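Local coordinates for protein protease VII (Escherichia coli, PDB 1I78) that cleaves peptide bonds as an outer-membrane protease of the omptin family, built as a membrane-spanning antiparallel beta barrel, at residues A[188-198]-A[233-241]; A[252-263]-A[276-287]. The protein carries 3 engineered substitutions. One frame throughout, in Å; residues are numbered along the deposited sequence.

Contact 1. Residues A[188-198]-A[233-241]; sequences RYEDFELGGTF and VAVNAGYYV
Arg-188 lays its guanidinium flat over one face of the Tyr-240 ring. The planes are 7° apart and CZ of Arg-188 sits 3.4 Å from the ring centroid, a cation-pi stack. The arginine chain is extended from CG to NE, which carries the charged group across to the tyrosine. At its edge, NH2 of Arg-188 forms a salt bridge with OD1 of Asp-191 (3.2 Å), in the guanidinium plane and on the anti lone pair. NE of Arg-188 bonds to Glu-190 O, tying the group to the type II' turn of 189-192. Asp-191 O accepts Tyr-240 N at 2.8 Å. Glu-193 turns to the same sheet face as the tyrosine ring. Its OE1 takes the hydroxyl of Tyr-240 (2.6 Å) from above the carboxylate plane and also meets Lys-246 in a salt bridge. On the other face, CD2 of Leu-194 touches CB of Ala-237 (3.7 Å). Gly-195 pairs with Asn-236 by two backbone bonds, and the asparagine ND2 reaches Glu-250. Phe-198 runs alongside Val-233, CE2 to CG1 3.9 Å. The exposed apolar face of Phe-192, Leu-194, Val-235 and Phe-198 and the opposite face of small and polar residues fit an antiparallel hairpin in the wall of an outer-membrane beta barrel.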
# COMPACT_ATOMS: atom_id res chain seq x y z
N ARG A 188 3.23 16.94 25.00
CA ARG A 188 3.14 16.16 26.22
C ARG A 188 2.68 16.93 27.44
O ARG A 188 3.28 17.94 27.82
CB ARG A 188 4.49 15.51 26.50
CG ARG A 188 4.53 14.67 27.76
CD ARG A 188 5.92 14.10 28.01
NE ARG A 188 5.93 13.21 29.16
CZ ARG A 188 6.96 12.46 29.54
NH1 ARG A 188 8.10 12.47 28.85
NH2 ARG A 188 6.85 11.68 30.61
N TYR A 189 1.61 16.46 28.06
CA TYR A 189 1.10 17.07 29.28
C TYR A 189 1.18 16.02 30.39
O TYR A 189 0.51 14.99 30.33
CB TYR A 189 -0.35 17.53 29.11
CG TYR A 189 -0.89 18.17 30.37
CD1 TYR A 189 -0.28 19.31 30.91
CD2 TYR A 189 -1.98 17.62 31.05
CE1 TYR A 189 -0.73 19.88 32.10
CE2 TYR A 189 -2.44 18.18 32.24
CZ TYR A 189 -1.81 19.31 32.76
OH TYR A 189 -2.25 19.85 33.96
N GLU A 190 2.02 16.29 31.39
CA GLU A 190 2.22 15.36 32.50
C GLU A 190 2.89 14.11 31.91
O GLU A 190 4.01 14.19 31.40
CB GLU A 190 0.89 15.00 33.16
CG GLU A 190 0.02 16.20 33.52
CD GLU A 190 0.01 16.51 35.00
OE1 GLU A 190 -0.18 15.57 35.81
OE2 GLU A 190 0.19 17.70 35.37
N ASP A 191 2.22 12.96 31.97
CA ASP A 191 2.78 11.73 31.41
C ASP A 191 1.99 11.25 30.22
O ASP A 191 2.18 10.13 29.74
CB ASP A 191 2.82 10.61 32.46
CG ASP A 191 3.87 10.86 33.54
OD1 ASP A 191 5.04 11.11 33.19
OD2 ASP A 191 3.51 10.79 34.74
N PHE A 192 1.09 12.10 29.74
CA PHE A 192 0.25 11.76 28.59
C PHE A 192 0.80 12.44 27.32
O PHE A 192 1.24 13.60 27.36
CB PHE A 192 -1.19 12.19 28.85
CG PHE A 192 -2.16 11.68 27.84
CD1 PHE A 192 -2.33 10.32 27.65
CD2 PHE A 192 -2.89 12.56 27.05
CE1 PHE A 192 -3.21 9.83 26.68
CE2 PHE A 192 -3.78 12.09 26.08
CZ PHE A 192 -3.94 10.72 25.89
N GLU A 193 0.76 11.73 26.20
CA GLU A 193 1.29 12.27 24.95
C GLU A 193 0.44 11.98 23.72
O GLU A 193 0.02 10.84 23.48
CB GLU A 193 2.70 11.74 24.74
CG GLU A 193 3.51 12.46 23.67
CD GLU A 193 4.99 12.12 23.73
OE1 GLU A 193 5.35 10.96 23.45
OE2 GLU A 193 5.79 13.01 24.09
N LEU A 194 0.19 13.02 22.94
CA LEU A 194 -0.58 12.93 21.70
C LEU A 194 0.35 13.37 20.57
O LEU A 194 1.05 14.38 20.69
CB LEU A 194 -1.79 13.86 21.74
CG LEU A 194 -2.93 13.56 22.73
CD1 LEU A 194 -3.95 14.67 22.67
CD2 LEU A 194 -3.58 12.23 22.41
N GLY A 195 0.37 12.60 19.48
CA GLY A 195 1.22 12.95 18.35
C GLY A 195 0.62 12.71 16.98
O GLY A 195 -0.47 12.14 16.85
N GLY A 196 1.33 13.14 15.95
CA GLY A 196 0.85 12.95 14.60
C GLY A 196 1.98 13.01 13.58
O GLY A 196 3.06 13.54 13.84
N THR A 197 1.71 12.45 12.41
CA THR A 197 2.68 12.43 11.33
C THR A 197 1.97 12.53 10.00
O THR A 197 0.96 11.86 9.76
CB THR A 197 3.50 11.15 11.34
OG1 THR A 197 4.27 11.09 12.55
CG2 THR A 197 4.44 11.13 10.15
N PHE A 198 2.52 13.37 9.12
CA PHE A 198 1.97 13.55 7.79
C PHE A 198 3.04 13.36 6.72
O PHE A 198 4.13 13.89 6.84
CB PHE A 198 1.37 14.94 7.67
CG PHE A 198 0.23 15.18 8.61
CD1 PHE A 198 0.46 15.33 9.98
CD2 PHE A 198 -1.09 15.22 8.14
CE1 PHE A 198 -0.60 15.52 10.87
CE2 PHE A 198 -2.16 15.40 9.01
CZ PHE A 198 -1.91 15.56 10.39
N VAL A 233 -1.52 9.98 6.72
CA VAL A 233 -1.92 10.67 7.95
C VAL A 233 -1.91 9.66 9.09
O VAL A 233 -2.56 8.62 9.01
CB VAL A 233 -3.34 11.27 7.84
CG1 VAL A 233 -3.75 11.88 9.18
CG2 VAL A 233 -3.38 12.33 6.75
N ALA A 234 -1.15 9.95 10.14
CA ALA A 234 -1.10 9.05 11.28
C ALA A 234 -1.17 9.84 12.59
O ALA A 234 -0.64 10.95 12.68
CB ALA A 234 0.17 8.18 11.24
N VAL A 235 -1.87 9.29 13.58
CA VAL A 235 -2.00 9.93 14.89
C VAL A 235 -1.85 8.87 15.97
O VAL A 235 -2.23 7.71 15.79
CB VAL A 235 -3.37 10.68 15.04
CG1 VAL A 235 -3.46 11.84 14.03
CG2 VAL A 235 -4.54 9.72 14.84
N ASN A 236 -1.28 9.28 17.10
CA ASN A 236 -1.05 8.37 18.21
C ASN A 236 -1.36 9.00 19.57
O ASN A 236 -1.43 10.23 19.72
CB ASN A 236 0.40 7.88 18.19
CG ASN A 236 1.40 9.04 18.17
OD1 ASN A 236 1.52 9.80 19.14
ND2 ASN A 236 2.11 9.18 17.06
N ALA A 237 -1.57 8.13 20.56
CA ALA A 237 -1.85 8.54 21.93
C ALA A 237 -1.14 7.54 22.84
O ALA A 237 -1.26 6.32 22.66
CB ALA A 237 -3.36 8.51 22.20
N GLY A 238 -0.41 8.06 23.82
CA GLY A 238 0.32 7.18 24.72
C GLY A 238 0.55 7.72 26.11
O GLY A 238 0.31 8.89 26.40
N TYR A 239 1.06 6.84 26.96
CA TYR A 239 1.31 7.17 28.36
C TYR A 239 2.70 6.71 28.81
O TYR A 239 3.12 5.59 28.51
CB TYR A 239 0.23 6.49 29.22
CG TYR A 239 0.26 6.85 30.69
CD1 TYR A 239 -0.11 8.13 31.12
CD2 TYR A 239 0.64 5.91 31.65
CE1 TYR A 239 -0.11 8.46 32.48
CE2 TYR A 239 0.64 6.23 33.01
CZ TYR A 239 0.27 7.50 33.43
OH TYR A 239 0.27 7.81 34.77
N TYR A 240 3.41 7.57 29.52
CA TYR A 240 4.72 7.19 30.03
C TYR A 240 4.56 6.39 31.31
O TYR A 240 4.39 6.96 32.39
CB TYR A 240 5.59 8.43 30.27
CG TYR A 240 6.05 9.08 28.99
CD1 TYR A 240 5.18 9.86 28.23
CD2 TYR A 240 7.34 8.86 28.49
CE1 TYR A 240 5.57 10.40 27.02
CE2 TYR A 240 7.74 9.39 27.28
CZ TYR A 240 6.84 10.16 26.55
OH TYR A 240 7.20 10.68 25.32
N VAL A 241 4.59 5.07 31.19
CA VAL A 241 4.48 4.21 32.36
C VAL A 241 5.72 4.42 33.24
O VAL A 241 5.62 4.43 34.46
CB VAL A 241 4.35 2.74 31.95
CG1 VAL A 241 4.48 1.85 33.17
CG2 VAL A 241 3.00 2.53 31.30

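Contact 2. Residues A[252-263]-A[276-287]; sequences AWNRVTNKKGNT and SKNGAGIENYNF
Arg-255 holds Glu-283 end-on with two nitrogens on one oxygen. Glu-283 OE1 lies 2.7 Å from NH2 and 2.9 Å from NH1 of Arg-255. OE1 sits near the guanidinium plane, while the carboxylate is turned 52° from it. The arginine runs extended from CG to NE. Glu-283 has CG between its backbone N and carbonyl carbon (chi1 70°) and bends at chi2, which brings the carboxylate back to the arginine. Its other oxygen, OE2, forms a salt bridge with Arg-28, so two arginines share the charge. This would probably favour the ionised acid. CB of Glu-283 also packs on CB of Asn-258 (3.5 Å).

On the opposite sheet face, Asn-286 ND2 donates to OD1 of Asn-254 at 3.3 Å, in the amide plane of the acceptor and on a lone pair. A water lies against the same OD1, though too close for its bond to be more than doubtful. Back on the face of Arg-255, at the Phe-287 end, CD1 of Trp-253 lies over one face of the phenylalanine ring, towards its rim; the two ring planes are 54° apart.

The two strands form an antiparallel hairpin of the omptin barrel. Backbone pairs at Asn-254 with Asn-286 and Val-256 with Asn-284 set the side chains in place. Further along, Gly-279 and Ala-280 both face Gly-261, a classic beta bulge. Ala-280 N bonds to Gly-261 O at 3.0 Å. Beyond it, Asn-262 OD1 accepts Asn-278 N (3.1 Å), which holds the type II turn of 276-279 against the strand. Glu-283 O is held from strand 12-31 by Thr-25.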
# COMPACT_ATOMS: atom_id res chain seq x y z
N ALA A 252 -3.14 4.79 11.36
CA ALA A 252 -2.57 5.37 10.14
C ALA A 252 -3.35 5.06 8.86
O ALA A 252 -3.82 3.95 8.63
CB ALA A 252 -1.14 4.90 9.98
N TRP A 253 -3.46 6.08 8.02
CA TRP A 253 -4.13 5.98 6.74
C TRP A 253 -3.12 6.38 5.69
O TRP A 253 -2.25 7.22 5.93
CB TRP A 253 -5.30 6.95 6.69
CG TRP A 253 -5.86 7.15 5.30
CD1 TRP A 253 -6.69 6.30 4.62
CD2 TRP A 253 -5.63 8.27 4.43
NE1 TRP A 253 -7.01 6.83 3.39
CE2 TRP A 253 -6.37 8.03 3.24
CE3 TRP A 253 -4.88 9.45 4.53
CZ2 TRP A 253 -6.39 8.94 2.17
CZ3 TRP A 253 -4.89 10.37 3.45
CH2 TRP A 253 -5.65 10.10 2.29
N ASN A 254 -3.22 5.79 4.51
CA ASN A 254 -2.31 6.20 3.47
C ASN A 254 -2.91 5.84 2.13
O ASN A 254 -3.60 4.84 2.00
CB ASN A 254 -0.93 5.56 3.65
CG ASN A 254 -0.96 4.08 3.53
OD1 ASN A 254 -1.29 3.54 2.48
ND2 ASN A 254 -0.62 3.39 4.63
N ARG A 255 -2.67 6.69 1.15
CA ARG A 255 -3.21 6.47 -0.17
C ARG A 255 -2.24 6.76 -1.29
O ARG A 255 -1.41 7.67 -1.21
CB ARG A 255 -4.45 7.34 -0.37
CG ARG A 255 -5.03 7.25 -1.77
CD ARG A 255 -6.36 7.97 -1.87
NE ARG A 255 -6.95 7.86 -3.20
CZ ARG A 255 -7.18 6.71 -3.83
NH1 ARG A 255 -6.86 5.54 -3.25
NH2 ARG A 255 -7.72 6.71 -5.05
N VAL A 256 -2.36 5.96 -2.34
CA VAL A 256 -1.56 6.16 -3.54
C VAL A 256 -2.59 6.42 -4.63
O VAL A 256 -3.34 5.53 -5.01
CB VAL A 256 -0.73 4.93 -3.92
CG1 VAL A 256 -0.18 5.10 -5.34
CG2 VAL A 256 0.40 4.77 -2.95
N THR A 257 -2.65 7.66 -5.09
CA THR A 257 -3.60 8.06 -6.11
C THR A 257 -3.35 7.40 -7.46
O THR A 257 -2.20 7.19 -7.87
CB THR A 257 -3.58 9.59 -6.28
OG1 THR A 257 -4.20 10.18 -5.14
CG2 THR A 257 -4.35 10.01 -7.51
N ASN A 258 -4.43 7.07 -8.15
CA ASN A 258 -4.32 6.42 -9.45
C ASN A 258 -3.72 7.33 -10.52
O ASN A 258 -3.97 8.53 -10.55
CB ASN A 258 -5.69 5.92 -9.91
CG ASN A 258 -5.61 5.18 -11.23
OD1 ASN A 258 -4.90 4.19 -11.36
ND2 ASN A 258 -6.33 5.67 -12.21
N LYS A 259 -2.95 6.71 -11.39
CA LYS A 259 -2.29 7.41 -12.48
C LYS A 259 -2.02 6.33 -13.54
O LYS A 259 -1.97 5.14 -13.22
CB LYS A 259 -0.99 8.04 -11.98
CG LYS A 259 -0.23 8.90 -12.98
CD LYS A 259 0.85 9.73 -12.26
CE LYS A 259 1.56 10.69 -13.20
NZ LYS A 259 2.37 9.98 -14.22
N LYS A 260 -1.86 6.74 -14.80
CA LYS A 260 -1.60 5.80 -15.87
C LYS A 260 -0.12 5.60 -16.08
O LYS A 260 0.67 6.52 -15.85
CB LYS A 260 -2.23 6.27 -17.19
CG LYS A 260 -3.75 6.24 -17.22
CD LYS A 260 -4.28 6.77 -18.54
CE LYS A 260 -5.80 6.78 -18.56
NZ LYS A 260 -6.30 7.28 -19.87
N GLY A 261 0.24 4.41 -16.53
CA GLY A 261 1.62 4.07 -16.80
C GLY A 261 1.61 3.06 -17.93
O GLY A 261 0.55 2.69 -18.45
N ASN A 262 2.79 2.58 -18.31
CA ASN A 262 2.89 1.62 -19.40
C ASN A 262 2.77 0.18 -18.92
O ASN A 262 3.07 -0.13 -17.77
CB ASN A 262 4.20 1.85 -20.14
CG ASN A 262 4.49 3.33 -20.34
OD1 ASN A 262 3.57 4.13 -20.55
ND2 ASN A 262 5.76 3.70 -20.27
N THR A 263 2.34 -0.69 -19.82
CA THR A 263 2.17 -2.10 -19.48
C THR A 263 2.76 -2.99 -20.57
O THR A 263 2.88 -2.58 -21.73
CB THR A 263 0.65 -2.41 -19.27
OG1 THR A 263 0.47 -3.78 -18.92
CG2 THR A 263 -0.13 -2.11 -20.52
N SER A 276 1.89 -1.44 -24.51
CA SER A 276 0.90 -0.38 -24.66
C SER A 276 1.13 0.77 -23.70
O SER A 276 0.98 0.64 -22.49
CB SER A 276 -0.52 -0.94 -24.49
OG SER A 276 -0.58 -1.87 -23.43
N LYS A 277 1.53 1.91 -24.27
CA LYS A 277 1.80 3.12 -23.51
C LYS A 277 0.53 3.63 -22.85
O LYS A 277 -0.51 3.76 -23.50
CB LYS A 277 2.38 4.19 -24.43
CG LYS A 277 2.61 5.54 -23.77
CD LYS A 277 3.19 6.53 -24.76
CE LYS A 277 3.43 7.90 -24.15
NZ LYS A 277 4.20 8.79 -25.08
N ASN A 278 0.62 3.92 -21.56
CA ASN A 278 -0.52 4.41 -20.81
C ASN A 278 -1.66 3.39 -20.83
O ASN A 278 -2.83 3.74 -20.75
CB ASN A 278 -0.99 5.75 -21.38
CG ASN A 278 0.06 6.84 -21.21
OD1 ASN A 278 0.44 7.18 -20.09
ND2 ASN A 278 0.52 7.40 -22.33
N GLY A 279 -1.29 2.12 -20.94
CA GLY A 279 -2.30 1.08 -20.96
C GLY A 279 -2.66 0.58 -19.58
O GLY A 279 -3.60 -0.20 -19.42
N ALA A 280 -1.93 1.03 -18.56
CA ALA A 280 -2.20 0.56 -17.21
C ALA A 280 -2.40 1.67 -16.20
O ALA A 280 -2.07 2.82 -16.44
CB ALA A 280 -1.09 -0.36 -16.77
N GLY A 281 -2.97 1.29 -15.06
CA GLY A 281 -3.23 2.20 -13.97
C GLY A 281 -3.10 1.41 -12.68
O GLY A 281 -3.39 0.22 -12.66
N ILE A 282 -2.63 2.07 -11.61
CA ILE A 282 -2.45 1.44 -10.30
C ILE A 282 -2.79 2.40 -9.16
O ILE A 282 -2.39 3.57 -9.18
CB ILE A 282 -0.99 1.03 -10.05
CG1 ILE A 282 -0.53 -0.01 -11.06
CG2 ILE A 282 -0.85 0.50 -8.63
CD1 ILE A 282 0.90 -0.48 -10.85
N GLU A 283 -3.51 1.92 -8.16
CA GLU A 283 -3.83 2.75 -7.00
C GLU A 283 -4.15 1.88 -5.79
O GLU A 283 -4.44 0.70 -5.92
CB GLU A 283 -4.99 3.70 -7.30
CG GLU A 283 -6.35 3.05 -7.45
CD GLU A 283 -7.47 3.95 -6.95
OE1 GLU A 283 -7.55 4.13 -5.72
OE2 GLU A 283 -8.26 4.48 -7.75
N ASN A 284 -4.07 2.46 -4.60
CA ASN A 284 -4.40 1.70 -3.41
C ASN A 284 -4.57 2.63 -2.23
O ASN A 284 -4.50 3.85 -2.37
CB ASN A 284 -3.31 0.68 -3.09
CG ASN A 284 -2.12 1.29 -2.38
OD1 ASN A 284 -1.98 2.50 -2.30
ND2 ASN A 284 -1.25 0.44 -1.87
N TYR A 285 -4.82 2.03 -1.08
CA TYR A 285 -4.94 2.76 0.17
C TYR A 285 -4.93 1.72 1.27
O TYR A 285 -5.26 0.56 1.05
CB TYR A 285 -6.20 3.64 0.23
CG TYR A 285 -7.52 2.92 0.27
CD1 TYR A 285 -7.92 2.20 1.41
CD2 TYR A 285 -8.40 2.98 -0.81
CE1 TYR A 285 -9.15 1.56 1.45
CE2 TYR A 285 -9.63 2.35 -0.77
CZ TYR A 285 -10.01 1.64 0.36
OH TYR A 285 -11.23 1.01 0.38
N ASN A 286 -4.49 2.13 2.45
CA ASN A 286 -4.44 1.23 3.58
C ASN A 286 -4.74 1.95 4.87
O ASN A 286 -4.58 3.18 4.98
CB ASN A 286 -3.06 0.59 3.68
CG ASN A 286 -2.66 -0.13 2.42
OD1 ASN A 286 -3.26 -1.15 2.05
ND2 ASN A 286 -1.64 0.39 1.73
N PHE A 287 -5.19 1.16 5.83
CA PHE A 287 -5.51 1.59 7.17
C PHE A 287 -4.69 0.66 8.06
O PHE A 287 -4.73 -0.56 7.88
CB PHE A 287 -6.99 1.37 7.46
CG PHE A 287 -7.81 2.59 7.34
CD1 PHE A 287 -8.96 2.60 6.54
CD2 PHE A 287 -7.47 3.75 8.04
CE1 PHE A 287 -9.76 3.74 6.44
CE2 PHE A 287 -8.26 4.89 7.96
CZ PHE A 287 -9.42 4.89 7.15
O HOH W 1 0.08 3.19 0.39

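From the N terminus, the chain first enters contact 1 at 188-198, where a tight turn starts strand 192-213. It returns along strand 219-242, and 233-241 closes a loop of 34 residues. The next strand, 245-267, carries 252-263. After only 12 more residues, 276-287 on strand 272-296 closes contact 2. The two contacts follow in series and neither nests nor crosses. Their centres lie about 32 Å apart, yet they meet where strands 219-242 and 245-267 are neighbours. There Val-233 O and Trp-253 N probably hydrogen-bond, and Ala-234 packs on Ala-252. Together they tie four consecutive strands of the barrel wall, and strand 272-296 pairs in turn with strand 12-31, the first of the barrel.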